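PDB 3P4G: antifreeze protein from Marinomonas primoryensis, which binds ice in a calcium-dependent way as a hyperactive antifreeze protein, probably through ordered, clathrate-like waters held on its surface. Local coordinates for residues 261-267 and 279-285; 183-189 and 204-210; 124-130 and 142-147. One frame throughout, in Å; residues are numbered along the deposited sequence.

Contact 1 (261-267 and 279-285)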
loop_
_atom_site.group_PDB
_atom_site.type_symbol
_atom_site.label_atom_id
_atom_site.label_comp_id
_atom_site.label_asym_id
_atom_site.label_seq_id
_atom_site.Cartn_x
_atom_site.Cartn_y
_atom_site.Cartn_z
ATOM N N LEU A 261 10.389 19.145 0.700
ATOM C CA LEU A 261 9.782 18.768 -0.585
ATOM C C LEU A 261 10.829 18.928 -1.682
ATOM O O LEU A 261 11.403 19.992 -1.874
ATOM C CB LEU A 261 8.564 19.658 -0.885
ATOM C CG LEU A 261 7.967 19.430 -2.287
ATOM C CD1 LEU A 261 7.427 17.992 -2.434
ATOM C CD2 LEU A 261 6.779 20.413 -2.422
ATOM N N ILE A 262 11.115 17.832 -2.346
ATOM C CA ILE A 262 11.980 17.836 -3.522
ATOM C C ILE A 262 11.173 17.632 -4.767
ATOM O O ILE A 262 10.497 16.620 -4.925
ATOM C CB ILE A 262 13.074 16.764 -3.410
ATOM C CG1 ILE A 262 13.949 17.088 -2.189
ATOM C CG2 ILE A 262 14.043 16.774 -4.662
ATOM C CD1 ILE A 262 14.669 15.943 -1.750
ATOM N N VAL A 263 11.280 18.603 -5.674
ATOM C CA VAL A 263 10.509 18.546 -6.921
ATOM C C VAL A 263 11.508 18.552 -8.041
ATOM O O VAL A 263 12.228 19.545 -8.259
ATOM C CB VAL A 263 9.409 19.664 -6.982
ATOM C CG1 VAL A 263 9.795 20.830 -6.211
ATOM C CG2 VAL A 263 9.008 20.070 -8.352
ATOM N N GLU A 264 11.533 17.453 -8.801
ATOM C CA GLU A 264 12.589 17.312 -9.798
ATOM C C GLU A 264 12.222 17.856 -11.200
ATOM O O GLU A 264 13.082 17.910 -12.080
ATOM C CB GLU A 264 13.020 15.850 -9.895
ATOM C CG GLU A 264 13.542 15.277 -8.584
ATOM C CD GLU A 264 14.090 13.848 -8.728
ATOM O OE1 GLU A 264 14.163 13.324 -9.849
ATOM O OE2 GLU A 264 14.465 13.233 -7.702
ATOM N N HIS A 265 10.950 18.212 -11.414
ATOM C CA HIS A 265 10.467 18.604 -12.744
ATOM C C HIS A 265 9.566 19.867 -12.619
ATOM O O HIS A 265 9.731 20.654 -11.664
ATOM C CB HIS A 265 9.801 17.356 -13.402
ATOM C CG HIS A 265 9.881 17.368 -14.893
ATOM N ND1 HIS A 265 9.056 18.156 -15.678
ATOM C CD2 HIS A 265 10.748 16.769 -15.746
ATOM C CE1 HIS A 265 9.397 18.013 -16.954
ATOM N NE2 HIS A 265 10.388 17.142 -17.024
ATOM N N GLU A 266 8.663 20.091 -13.562
ATOM C CA GLU A 266 7.770 21.246 -13.542
ATOM C C GLU A 266 6.914 21.254 -12.295
ATOM O O GLU A 266 6.476 20.206 -11.817
ATOM C CB GLU A 266 6.841 21.228 -14.775
ATOM C CG GLU A 266 7.568 21.508 -16.065
ATOM C CD GLU A 266 6.740 21.220 -17.295
ATOM O OE1 GLU A 266 5.511 21.381 -17.264
ATOM O OE2 GLU A 266 7.356 20.844 -18.300
ATOM N N LEU A 267 6.652 22.456 -11.780
ATOM C CA LEU A 267 5.812 22.608 -10.606
ATOM C C LEU A 267 4.691 23.611 -10.891
ATOM O O LEU A 267 4.914 24.843 -10.864
ATOM C CB LEU A 267 6.645 23.062 -9.365
ATOM C CG LEU A 267 5.802 23.229 -8.110
ATOM C CD1 LEU A 267 5.232 21.827 -7.666
ATOM C CD2 LEU A 267 6.652 23.847 -6.974
ATOM N N SER A 279 11.460 23.156 3.813
ATOM C CA SER A 279 12.419 23.305 2.715
ATOM C C SER A 279 11.890 22.760 1.412
ATOM O O SER A 279 11.216 21.721 1.385
ATOM C CB SER A 279 13.747 22.555 3.016
ATOM O OG SER A 279 14.340 22.987 4.244
ATOM N N ILE A 280 12.208 23.466 0.348
ATOM C CA ILE A 280 11.805 22.992 -0.987
ATOM C C ILE A 280 13.010 23.097 -1.904
ATOM O O ILE A 280 13.712 24.120 -1.907
ATOM C CB ILE A 280 10.538 23.722 -1.547
ATOM C CG1 ILE A 280 10.054 23.045 -2.849
ATOM C CG2 ILE A 280 10.765 25.253 -1.823
ATOM C CD1 ILE A 280 8.794 23.667 -3.455
ATOM N N TYR A 281 13.197 22.077 -2.755
ATOM C CA TYR A 281 14.266 22.084 -3.722
ATOM C C TYR A 281 13.607 22.005 -5.095
ATOM O O TYR A 281 12.964 21.018 -5.413
ATOM C CB TYR A 281 15.140 20.841 -3.512
ATOM C CG TYR A 281 16.320 20.694 -4.449
ATOM C CD1 TYR A 281 16.890 21.809 -5.101
ATOM C CD2 TYR A 281 16.929 19.438 -4.624
ATOM C CE1 TYR A 281 17.973 21.678 -5.936
ATOM C CE2 TYR A 281 18.043 19.295 -5.498
ATOM C CZ TYR A 281 18.553 20.422 -6.128
ATOM O OH TYR A 281 19.645 20.310 -6.996
ATOM N N LEU A 282 13.775 23.059 -5.871
ATOM C CA LEU A 282 13.216 23.159 -7.230
ATOM C C LEU A 282 14.329 22.805 -8.196
ATOM O O LEU A 282 14.986 23.696 -8.754
ATOM C CB LEU A 282 12.744 24.590 -7.493
ATOM C CG LEU A 282 11.649 25.128 -6.542
ATOM C CD1 LEU A 282 11.386 26.631 -6.735
ATOM C CD2 LEU A 282 10.335 24.346 -6.753
ATOM N N LYS A 283 14.543 21.512 -8.403
ATOM C CA LYS A 283 15.723 21.069 -9.169
ATOM C C LYS A 283 15.600 21.452 -10.653
ATOM O O LYS A 283 16.610 21.595 -11.360
ATOM C CB LYS A 283 15.844 19.561 -9.029
ATOM C CG LYS A 283 17.059 18.898 -9.689
ATOM C CD LYS A 283 17.250 17.499 -9.052
ATOM C CE LYS A 283 18.714 17.085 -9.123
ATOM N NZ LYS A 283 19.122 16.667 -10.516
ATOM N N PHE A 284 14.371 21.658 -11.129
ATOM C CA PHE A 284 14.097 21.904 -12.558
ATOM C C PHE A 284 14.301 23.366 -12.999
ATOM O O PHE A 284 14.405 23.645 -14.202
ATOM C CB PHE A 284 12.668 21.440 -12.879
ATOM C CG PHE A 284 12.315 21.389 -14.366
ATOM C CD1 PHE A 284 12.686 20.309 -15.150
ATOM C CD2 PHE A 284 11.555 22.421 -14.954
ATOM C CE1 PHE A 284 12.318 20.245 -16.514
ATOM C CE2 PHE A 284 11.191 22.379 -16.309
ATOM C CZ PHE A 284 11.566 21.260 -17.074
ATOM N N TYR A 285 14.383 24.279 -12.039
ATOM C CA TYR A 285 14.415 25.717 -12.327
ATOM C C TYR A 285 15.703 26.333 -11.843
ATOM O O TYR A 285 16.111 26.107 -10.701
ATOM C CB TYR A 285 13.252 26.406 -11.610
ATOM C CG TYR A 285 11.896 25.898 -12.029
ATOM C CD1 TYR A 285 11.258 24.835 -11.318
ATOM C CD2 TYR A 285 11.238 26.474 -13.129
ATOM C CE1 TYR A 285 10.004 24.396 -11.691
ATOM C CE2 TYR A 285 9.996 26.031 -13.522
ATOM C CZ TYR A 285 9.390 24.980 -12.808
ATOM O OH TYR A 285 8.156 24.560 -13.189
HETATM O O HOH W 1 11.640 21.742 -9.837
#

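Contact 2 (183-189 and 204-210)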
loop_
_atom_site.group_PDB
_atom_site.type_symbol
_atom_site.label_atom_id
_atom_site.label_comp_id
_atom_site.label_asym_id
_atom_site.label_seq_id
_atom_site.Cartn_x
_atom_site.Cartn_y
_atom_site.Cartn_z
ATOM N N VAL A 183 4.182 0.844 -4.878
ATOM C CA VAL A 183 3.163 0.699 -5.953
ATOM C C VAL A 183 3.901 0.724 -7.258
ATOM O O VAL A 183 4.556 1.731 -7.577
ATOM C CB VAL A 183 2.145 1.875 -5.901
ATOM C CG1 VAL A 183 1.099 1.717 -7.022
ATOM C CG2 VAL A 183 1.429 1.973 -4.506
ATOM N N GLY A 184 3.781 -0.342 -8.068
ATOM C CA GLY A 184 4.587 -0.472 -9.286
ATOM C C GLY A 184 4.105 0.448 -10.382
ATOM O O GLY A 184 4.878 0.876 -11.231
ATOM N N ARG A 185 2.794 0.756 -10.370
ATOM C CA ARG A 185 2.255 1.675 -11.331
ATOM C C ARG A 185 1.586 2.875 -10.672
ATOM O O ARG A 185 2.259 3.569 -9.916
ATOM C CB ARG A 185 1.411 0.950 -12.400
ATOM C CG ARG A 185 2.279 -0.040 -13.161
ATOM C CD ARG A 185 1.538 -0.824 -14.251
ATOM N NE ARG A 185 2.483 -1.817 -14.775
ATOM C CZ ARG A 185 2.190 -2.768 -15.659
ATOM N NH1 ARG A 185 0.968 -2.864 -16.160
ATOM N NH2 ARG A 185 3.140 -3.627 -16.034
ATOM N N THR A 186 0.282 3.089 -10.878
ATOM C CA THR A 186 -0.324 4.383 -10.597
ATOM C C THR A 186 -1.367 4.303 -9.512
ATOM O O THR A 186 -2.087 3.295 -9.403
ATOM C CB THR A 186 -0.929 4.935 -11.936
ATOM O OG1 THR A 186 0.168 5.306 -12.808
ATOM C CG2 THR A 186 -1.895 6.124 -11.742
ATOM N N ILE A 187 -1.398 5.335 -8.673
ATOM C CA ILE A 187 -2.492 5.495 -7.732
ATOM C C ILE A 187 -3.523 6.282 -8.521
ATOM O O ILE A 187 -3.352 7.481 -8.774
ATOM C CB ILE A 187 -2.105 6.198 -6.447
ATOM C CG1 ILE A 187 -1.041 5.383 -5.722
ATOM C CG2 ILE A 187 -3.350 6.303 -5.513
ATOM C CD1 ILE A 187 -0.499 6.008 -4.411
ATOM N N ASN A 188 -4.567 5.578 -8.928
ATOM C CA ASN A 188 -5.644 6.144 -9.747
ATOM C C ASN A 188 -6.463 7.214 -9.021
ATOM O O ASN A 188 -6.349 7.381 -7.829
ATOM C CB ASN A 188 -6.529 5.020 -10.292
ATOM C CG ASN A 188 -5.891 4.287 -11.471
ATOM O OD1 ASN A 188 -5.328 4.909 -12.390
ATOM N ND2 ASN A 188 -6.046 2.959 -11.487
ATOM N N ALA A 189 -7.285 7.946 -9.754
ATOM C CA ALA A 189 -8.033 9.034 -9.155
ATOM C C ALA A 189 -8.853 8.562 -7.966
ATOM O O ALA A 189 -9.016 9.325 -7.007
ATOM C CB ALA A 189 -8.936 9.755 -10.201
ATOM N N VAL A 204 5.818 5.326 -5.150
ATOM C CA VAL A 204 4.879 5.134 -6.293
ATOM C C VAL A 204 5.723 5.236 -7.545
ATOM O O VAL A 204 6.286 6.316 -7.845
ATOM C CB VAL A 204 3.791 6.189 -6.285
ATOM C CG1 VAL A 204 2.875 6.029 -7.517
ATOM C CG2 VAL A 204 2.945 6.029 -5.031
ATOM N N SER A 205 5.827 4.136 -8.304
ATOM C CA SER A 205 6.649 4.160 -9.503
ATOM C C SER A 205 5.950 4.787 -10.738
ATOM O O SER A 205 6.626 5.225 -11.678
ATOM C CB SER A 205 7.241 2.773 -9.806
ATOM O OG SER A 205 8.208 2.446 -8.798
ATOM N N GLY A 206 4.614 4.836 -10.717
ATOM C CA GLY A 206 3.821 5.473 -11.759
ATOM C C GLY A 206 3.367 6.841 -11.246
ATOM O O GLY A 206 4.097 7.509 -10.486
ATOM N N ASP A 207 2.163 7.246 -11.653
ATOM C CA ASP A 207 1.679 8.592 -11.399
ATOM C C ASP A 207 0.798 8.580 -10.154
ATOM O O ASP A 207 0.378 7.503 -9.722
ATOM C CB ASP A 207 0.809 9.019 -12.574
ATOM C CG ASP A 207 1.573 8.997 -13.888
ATOM O OD1 ASP A 207 2.764 9.345 -13.886
ATOM O OD2 ASP A 207 0.986 8.589 -14.901
ATOM N N LEU A 208 0.611 9.761 -9.557
ATOM C CA LEU A 208 -0.354 9.948 -8.469
ATOM C C LEU A 208 -1.490 10.832 -8.947
ATOM O O LEU A 208 -1.318 12.072 -9.056
ATOM C CB LEU A 208 0.314 10.609 -7.256
ATOM C CG LEU A 208 -0.616 10.924 -6.083
ATOM C CD1 LEU A 208 -1.362 9.688 -5.602
ATOM C CD2 LEU A 208 0.158 11.574 -4.915
ATOM N N PHE A 209 -2.621 10.193 -9.284
ATOM C CA PHE A 209 -3.853 10.880 -9.642
ATOM C C PHE A 209 -4.841 10.871 -8.464
ATOM O O PHE A 209 -5.762 11.716 -8.434
ATOM C CB PHE A 209 -4.501 10.248 -10.883
ATOM C CG PHE A 209 -3.619 10.235 -12.114
ATOM C CD1 PHE A 209 -2.682 11.242 -12.339
ATOM C CD2 PHE A 209 -3.760 9.231 -13.043
ATOM C CE1 PHE A 209 -1.890 11.212 -13.499
ATOM C CE2 PHE A 209 -2.991 9.201 -14.229
ATOM C CZ PHE A 209 -2.066 10.195 -14.450
ATOM N N GLY A 210 -4.669 9.935 -7.520
ATOM C CA GLY A 210 -5.508 9.862 -6.273
ATOM C C GLY A 210 -4.866 10.615 -5.114
ATOM O O GLY A 210 -4.387 11.735 -5.294
HETATM O O HOH W 2 7.529 0.555 -7.005
HETATM O O HOH W 3 -0.441 6.326 -15.103
#

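Contact 3 (124-130 and 142-147)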
loop_
_atom_site.group_PDB
_atom_site.type_symbol
_atom_site.label_atom_id
_atom_site.label_comp_id
_atom_site.label_asym_id
_atom_site.label_seq_id
_atom_site.Cartn_x
_atom_site.Cartn_y
_atom_site.Cartn_z
ATOM N N VAL A 124 1.225 -12.942 2.689
ATOM C CA VAL A 124 0.134 -13.139 1.690
ATOM C C VAL A 124 0.675 -12.760 0.318
ATOM O O VAL A 124 1.186 -11.631 0.150
ATOM C CB VAL A 124 -1.122 -12.285 2.031
ATOM C CG1 VAL A 124 -2.293 -12.512 1.011
ATOM C CG2 VAL A 124 -1.627 -12.609 3.414
ATOM N N TYR A 125 0.565 -13.675 -0.655
ATOM C CA TYR A 125 0.934 -13.401 -2.026
ATOM C C TYR A 125 -0.321 -13.706 -2.860
ATOM O O TYR A 125 -0.942 -14.806 -2.707
ATOM C CB TYR A 125 2.046 -14.355 -2.467
ATOM C CG TYR A 125 2.451 -14.267 -3.917
ATOM C CD1 TYR A 125 3.630 -13.615 -4.291
ATOM C CD2 TYR A 125 1.665 -14.853 -4.941
ATOM C CE1 TYR A 125 3.998 -13.513 -5.614
ATOM C CE2 TYR A 125 2.039 -14.763 -6.258
ATOM C CZ TYR A 125 3.209 -14.071 -6.592
ATOM O OH TYR A 125 3.627 -14.005 -7.899
ATOM N N ILE A 126 -0.700 -12.723 -3.681
ATOM C CA ILE A 126 -1.807 -12.835 -4.632
ATOM C C ILE A 126 -1.181 -12.450 -5.987
ATOM O O ILE A 126 -0.709 -11.303 -6.179
ATOM C CB ILE A 126 -2.953 -11.933 -4.269
ATOM C CG1 ILE A 126 -3.696 -12.540 -3.064
ATOM C CG2 ILE A 126 -3.959 -11.741 -5.463
ATOM C CD1 ILE A 126 -4.570 -11.454 -2.267
ATOM N N GLY A 127 -1.199 -13.391 -6.923
ATOM C CA GLY A 127 -0.493 -13.190 -8.218
ATOM C C GLY A 127 -1.289 -12.255 -9.172
ATOM O O GLY A 127 -0.742 -11.446 -9.957
ATOM N N GLY A 128 -2.598 -12.315 -9.020
ATOM C CA GLY A 128 -3.511 -11.540 -9.881
ATOM C C GLY A 128 -3.961 -10.228 -9.250
ATOM O O GLY A 128 -3.221 -9.580 -8.497
ATOM N N ASN A 129 -5.197 -9.833 -9.588
ATOM C CA ASN A 129 -5.793 -8.622 -9.006
ATOM C C ASN A 129 -6.528 -8.842 -7.711
ATOM O O ASN A 129 -7.156 -9.887 -7.509
ATOM C CB ASN A 129 -6.818 -8.033 -10.015
ATOM C CG ASN A 129 -6.168 -7.669 -11.364
ATOM O OD1 ASN A 129 -6.719 -7.965 -12.443
ATOM N ND2 ASN A 129 -5.018 -7.049 -11.307
ATOM N N LEU A 130 -6.524 -7.828 -6.856
ATOM C CA LEU A 130 -7.273 -7.949 -5.617
ATOM C C LEU A 130 -8.507 -7.101 -5.762
ATOM O O LEU A 130 -8.381 -5.860 -5.832
ATOM C CB LEU A 130 -6.429 -7.479 -4.429
ATOM C CG LEU A 130 -7.156 -7.422 -3.071
ATOM C CD1 LEU A 130 -7.504 -8.868 -2.580
ATOM C CD2 LEU A 130 -6.437 -6.621 -1.942
ATOM N N ASN A 142 3.417 -9.323 5.603
ATOM C CA ASN A 142 3.928 -9.101 4.252
ATOM C C ASN A 142 2.802 -9.377 3.274
ATOM O O ASN A 142 2.191 -10.466 3.343
ATOM C CB ASN A 142 5.069 -10.023 3.957
ATOM C CG ASN A 142 5.941 -9.488 2.823
ATOM O OD1 ASN A 142 6.784 -8.619 3.043
ATOM N ND2 ASN A 142 5.666 -9.951 1.574
ATOM N N ILE A 143 2.456 -8.355 2.456
ATOM C CA ILE A 143 1.398 -8.494 1.418
ATOM C C ILE A 143 2.006 -8.187 0.025
ATOM O O ILE A 143 2.630 -7.119 -0.184
ATOM C CB ILE A 143 0.178 -7.581 1.670
ATOM C CG1 ILE A 143 -0.411 -7.816 3.090
ATOM C CG2 ILE A 143 -0.900 -7.795 0.623
ATOM C CD1 ILE A 143 0.035 -6.758 4.063
ATOM N N GLN A 144 1.839 -9.116 -0.916
ATOM C CA GLN A 144 2.285 -8.866 -2.250
ATOM C C GLN A 144 1.100 -9.144 -3.187
ATOM O O GLN A 144 0.465 -10.216 -3.112
ATOM C CB GLN A 144 3.407 -9.817 -2.602
ATOM C CG GLN A 144 3.913 -9.576 -4.006
ATOM C CD GLN A 144 5.308 -10.096 -4.299
ATOM O OE1 GLN A 144 6.224 -10.026 -3.457
ATOM N NE2 GLN A 144 5.486 -10.629 -5.518
ATOM N N ILE A 145 0.813 -8.156 -4.021
ATOM C CA ILE A 145 -0.310 -8.220 -4.999
ATOM C C ILE A 145 0.321 -7.982 -6.351
ATOM O O ILE A 145 0.857 -6.886 -6.595
ATOM C CB ILE A 145 -1.392 -7.100 -4.719
ATOM C CG1 ILE A 145 -1.844 -7.043 -3.272
ATOM C CG2 ILE A 145 -2.624 -7.206 -5.752
ATOM C CD1 ILE A 145 -2.533 -8.330 -2.699
ATOM N N GLY A 146 0.247 -8.969 -7.247
ATOM C CA GLY A 146 0.918 -8.884 -8.539
ATOM C C GLY A 146 0.240 -7.875 -9.450
ATOM O O GLY A 146 0.918 -7.171 -10.188
ATOM N N GLY A 147 -1.089 -7.786 -9.325
ATOM C CA GLY A 147 -1.885 -6.858 -10.163
ATOM C C GLY A 147 -2.284 -5.584 -9.430
ATOM O O GLY A 147 -1.457 -4.887 -8.826
HETATM O O HOH W 4 4.131 -11.763 0.633
#

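Contact 1 (261-267 and 279-285)
F284 lies alongside H265 in the turns that follow two neighbouring parallel strands. Its CB sits 3.3 Å from the backbone O of H265. CG then rests on the H265 main chain, near its C and CA atoms. CD1 stays over the same CA. CE1 passes above the centre of the imidazole and comes within 3.7 Å of H265 NE2. CZ lies beside H265 CE1. On the other branch, CE2 touches CG of E266 at 3.7 Å. The rings of H265 and F284 make a face-to-face stack with centroids 4.4 Å apart and planes at 28°. F284 has CG anti to the backbone N (chi1 -169°), as does H265, and both rings run outward in the same direction.

Y285 uses its tip differently. Its OH accepts the N-H of L267 at 2.9 Å, and that N-H arrives at the ring edge, in plane. Water 1 bridges the backbones where the strand pairing ends. It donates to V263 O and H265 O and accepts from F284 N.

Before the turns the backbones form a regular ladder, ending with K283 N to V263 O at 3.0 Å. Inside the coil, L282 CD2 meets V263 CG1 at 3.6 Å. The same methyl meets L267 CD2 at 3.7 Å, the two leucines crossing at about a right angle. On the opposite sheet face, I262 CG2 touches the Y281 ring. Just past the strand, the carboxylate of E264 forms a salt bridge with R241.

Helix 294-300 packs on L267, I280 and Y285. I306 of strand 305-308, the next parallel strand, packs on I280 and L282. Stacked parallel strands with an aliphatic interior are typical of a right-handed beta-helix, here near its C-terminal end, where helix 294-300 packs against the last coils.

Contact 2 (183-189 and 204-210)
T186 turns OG1 anti to its carbonyl carbon (chi1 -71°), which sets the oxygen before the N-H of D207. D207 N donates to T186 OG1 at 3.0 Å in a nearly straight bond (168°). Water 3 joins the same OG1 to OD2 of D207. I187 has CG1 anti to its carbonyl carbon (chi1 -61°), carrying CD1 across V204 at about a right angle. CD1 presses on V204 CG2 at 3.5 Å, a tight contact. On its flank, I187 CB meets L208 CD1 at 3.7 Å.

The backbones pair irregularly. S205 N bonds to V183 O at 2.8 Å, while G206 N makes only a weak bond to R185 O. I187 O is gripped twice, by F209 N at 2.9 Å and by G210 N at 3.1 Å. The second donor comes from above the carbonyl plane.

D207 OD1 accepts from K226 N, and D167 OD1 accepts from T186 N, extending side-chain-to-backbone bonding to the coils on either side. Each segment starts at the last residue of a strand, 180-183 or 201-204, and runs through the turn toward strand 192-194 or 211-213. I223 of strand 220-223 packs on V204 and L208.

Contact 3 (124-130 and 142-147)
This is a parallel strand pairing between two successive coils of the beta-helix, continued into the glycine turns that follow. The axes of strand segments 124-126 and 142-145 come within 4.8 Å, their directions 3° apart. Three backbone hydrogen bonds join the strands: V124 N reaches N142 O, Q144 N reaches V124 O, and I126 N reaches Q144 O. G146 N to I126 O at 2.7 Å carries the pairing into the turn. The fifth bond, G147 N to G128 O at 2.9 Å, differs: its donor stands above the carbonyl plane. The turn backbones are close here, with G146 CA 3.4 Å from G127 O.

Y125 and Q144 lie side by side on the outer face. Each places CG anti to the backbone N (chi1 175° in Y125, -180° in Q144), which sends both chains the same way. Q144 NE2 comes 3.2 Å from Y125 CE1, with the amide and ring planes well tilted from each other. The Y125 ring also stacks on Y106 of the preceding coil.

On the inner face, I126 and I145 run alongside each other, CD1 to CD1 at 3.8 Å. The other branch of I145, CG2, meets L130 CB at 4.0 Å. L134 of strand 134-135 packs on V124 and I126 from across the coil.

Water 4 lies at the start of the pairing. It donates to V124 O and accepts from ND2 of N142 at 2.6 Å, while OD1 of N142 bonds to N161. D122 and D141, just before strands 123-126 and 142-145, are calcium ligands. Stacked short strands, each following a calcium-binding turn and leading into glycines, are typical of the right-handed calcium-binding beta-helix and resemble RTX repeats.

All three contacts join successive coils of one beta-helix. Contact 2 is the most exposed, with three exposed residues among those touching, against one in contact 1 and none in contact 3. Contacts 1 and 3 pair strands along the same helix side; contact 2 lies mostly in turns beyond such strands. Each has inward aliphatic packing. The outer chemistry differs: a histidine-phenylalanine stack in contact 1, a threonine hydroxyl taking a backbone N-H and sharing a water with an aspartate in contact 2, a tyrosine beside an amide in contact 3. The centre of contact 1 is about 25 Å from the chain centre; those of contacts 2 and 3 are about 11 Å from it.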